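Putative 4-hydroxybenzoyl-CoA thioesterase (Geobacillus stearothermophilus, PDB 2OIW) probably hydrolyses acyl-CoA thioesters, perhaps 4-hydroxybenzoyl-CoA, as a hotdog-fold thioesterase. Local coordinates at residues S85-E90 with R103-N108. Residues are numbered along the deposited sequence; the frame is centred on the assembly and turned at random.
Sequences SLTIYE and RSVYVN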
loop_
_atom_site.group_PDB
_atom_site.type_symbol
_atom_site.label_atom_id
_atom_site.label_comp_id
_atom_site.label_asym_id
_atom_site.label_seq_id
_atom_site.Cartn_x
_atom_site.Cartn_y
_atom_site.Cartn_z
ATOM N N SER A 85 5.675 -3.966 27.495
ATOM C CA SER A 85 4.693 -3.995 26.418
ATOM C C SER A 85 3.451 -3.198 26.717
ATOM O O SER A 85 3.233 -2.773 27.844
ATOM C CB SER A 85 4.304 -5.442 26.036
ATOM O OG SER A 85 3.769 -6.129 27.142
ATOM N N LEU A 86 2.648 -2.976 25.693
ATOM C CA LEU A 86 1.342 -2.412 25.923
ATOM C C LEU A 86 0.388 -3.023 24.929
ATOM O O LEU A 86 0.781 -3.416 23.841
ATOM C CB LEU A 86 1.380 -0.865 25.885
ATOM C CG LEU A 86 1.294 -0.031 24.611
ATOM C CD1 LEU A 86 1.785 1.405 24.896
ATOM C CD2 LEU A 86 2.111 -0.617 23.499
ATOM N N THR A 87 -0.852 -3.182 25.352
ATOM C CA THR A 87 -1.878 -3.807 24.534
ATOM C C THR A 87 -2.861 -2.692 24.247
ATOM O O THR A 87 -3.462 -2.095 25.181
ATOM C CB THR A 87 -2.543 -4.956 25.275
ATOM O OG1 THR A 87 -1.530 -5.894 25.675
ATOM C CG2 THR A 87 -3.584 -5.635 24.407
ATOM N N ILE A 88 -3.006 -2.422 22.954
ATOM C CA ILE A 88 -3.868 -1.388 22.460
ATOM C C ILE A 88 -5.232 -1.966 22.085
ATOM O O ILE A 88 -5.314 -3.031 21.462
ATOM C CB ILE A 88 -3.214 -0.777 21.218
ATOM C CG1 ILE A 88 -1.934 -0.002 21.592
ATOM C CG2 ILE A 88 -4.198 0.041 20.419
ATOM C CD1 ILE A 88 -1.072 0.301 20.382
ATOM N N TYR A 89 -6.297 -1.264 22.460
ATOM C CA TYR A 89 -7.611 -1.553 21.934
ATOM C C TYR A 89 -7.983 -0.436 20.948
ATOM O O TYR A 89 -7.726 0.730 21.223
ATOM C CB TYR A 89 -8.670 -1.705 23.046
ATOM C CG TYR A 89 -10.022 -2.008 22.464
ATOM C CD1 TYR A 89 -10.299 -3.258 21.931
ATOM C CD2 TYR A 89 -11.001 -1.020 22.383
ATOM C CE1 TYR A 89 -11.534 -3.533 21.354
ATOM C CE2 TYR A 89 -12.211 -1.274 21.818
ATOM C CZ TYR A 89 -12.482 -2.528 21.306
ATOM O OH TYR A 89 -13.705 -2.770 20.734
ATOM N N GLU A 90 -8.579 -0.781 19.814
ATOM C CA GLU A 90 -8.828 0.213 18.760
ATOM C C GLU A 90 -10.071 -0.123 17.950
ATOM O O GLU A 90 -10.432 -1.313 17.794
ATOM C CB GLU A 90 -7.580 0.363 17.851
ATOM C CG GLU A 90 -6.980 -0.998 17.438
ATOM C CD GLU A 90 -5.465 -1.005 17.239
ATOM O OE1 GLU A 90 -4.829 0.089 17.178
ATOM O OE2 GLU A 90 -4.910 -2.139 17.127
ATOM N N ARG A 103 -7.199 -5.315 18.317
ATOM C CA ARG A 103 -6.260 -5.272 19.426
ATOM C C ARG A 103 -4.856 -5.478 18.873
ATOM O O ARG A 103 -4.646 -6.281 17.939
ATOM C CB ARG A 103 -6.573 -6.410 20.407
ATOM C CG ARG A 103 -7.143 -5.993 21.737
ATOM C CD ARG A 103 -7.552 -7.198 22.555
ATOM N NE ARG A 103 -8.544 -6.797 23.555
ATOM C CZ ARG A 103 -9.871 -6.849 23.387
ATOM N NH1 ARG A 103 -10.388 -7.293 22.248
ATOM N NH2 ARG A 103 -10.683 -6.456 24.377
ATOM N N SER A 104 -3.889 -4.786 19.472
ATOM C CA SER A 104 -2.489 -4.971 19.112
ATOM C C SER A 104 -1.586 -4.881 20.330
ATOM O O SER A 104 -1.867 -4.145 21.298
ATOM C CB SER A 104 -2.047 -3.958 18.045
ATOM O OG SER A 104 -2.407 -2.645 18.424
ATOM N N VAL A 105 -0.513 -5.652 20.292
ATOM C CA VAL A 105 0.449 -5.666 21.400
ATOM C C VAL A 105 1.779 -5.208 20.802
ATOM O O VAL A 105 2.219 -5.725 19.768
ATOM C CB VAL A 105 0.581 -7.088 22.015
ATOM C CG1 VAL A 105 1.527 -7.096 23.241
ATOM C CG2 VAL A 105 -0.809 -7.685 22.368
ATOM N N TYR A 106 2.379 -4.220 21.440
ATOM C CA TYR A 106 3.652 -3.643 21.032
ATOM C C TYR A 106 4.645 -3.838 22.163
ATOM O O TYR A 106 4.255 -3.878 23.318
ATOM C CB TYR A 106 3.457 -2.157 20.794
ATOM C CG TYR A 106 3.049 -1.786 19.382
ATOM C CD1 TYR A 106 1.722 -1.821 18.992
ATOM C CD2 TYR A 106 4.007 -1.382 18.437
ATOM C CE1 TYR A 106 1.352 -1.490 17.674
ATOM C CE2 TYR A 106 3.634 -1.036 17.125
ATOM C CZ TYR A 106 2.309 -1.086 16.755
ATOM O OH TYR A 106 1.961 -0.784 15.448
ATOM N N VAL A 107 5.923 -3.980 21.830
ATOM C CA VAL A 107 6.962 -3.986 22.840
ATOM C C VAL A 107 7.803 -2.723 22.679
ATOM O O VAL A 107 8.104 -2.307 21.558
ATOM C CB VAL A 107 7.824 -5.292 22.812
ATOM C CG1 VAL A 107 8.575 -5.455 21.490
ATOM C CG2 VAL A 107 8.793 -5.329 23.990
ATOM N N ASN A 108 8.123 -2.089 23.802
ATOM C CA ASN A 108 9.089 -0.970 23.844
ATOM C C ASN A 108 10.489 -1.575 23.754
ATOM O O ASN A 108 11.008 -2.114 24.741
ATOM C CB ASN A 108 8.930 -0.168 25.150
ATOM C CG ASN A 108 10.072 0.842 25.377
ATOM O OD1 ASN A 108 10.530 1.531 24.452
ATOM N ND2 ASN A 108 10.515 0.938 26.616
#
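L86 with Y106 and I88 with S104 are the hydrogen-bonded pairs of this antiparallel ladder, each closed by two backbone bonds; Y106 N to L86 O, at 3.0 Å, is nearly straight. Beside them sit the non-hydrogen-bonded pairs S85–V107, T87–V105 and Y89–R103; the CA-H groups of V105, T87 and R103 lean on carbonyls, R103 CA on I88 O at 3.2 Å.

On the face bearing L86, I88, S104 and Y106 the apolar contacts are L86 CD2 on Y106 CB at 3.4 Å and I88 CD1 obliquely against the ring, 3.8 Å from Y106 CD1; I38 of helix 36-42 also packs against L86 and I88.

The polar link on this side is S104 OG donating to E90 OE2 (2.9 Å) from above the carboxylate plane. E90 gets there by bending at chi2 (-148°), and R35 forms a salt bridge to the same oxygen. With an alanine here, S104 OG would probably lose this acceptor and R35 this carboxylate.

On the other face T87 and V105 lie side by side, pointing the same way, T87 OG1 3.8 Å from V105 CG2, while Y89 CD1 sits over the centre of the R103 guanidinium, the planes 53° apart; R103 NE is salt-bridged to E79.

The two segments belong to the hairpin of strands 85-94 and 97-110 within the curved antiparallel sheet of a hotdog fold, whose helical side L86 and I88 face.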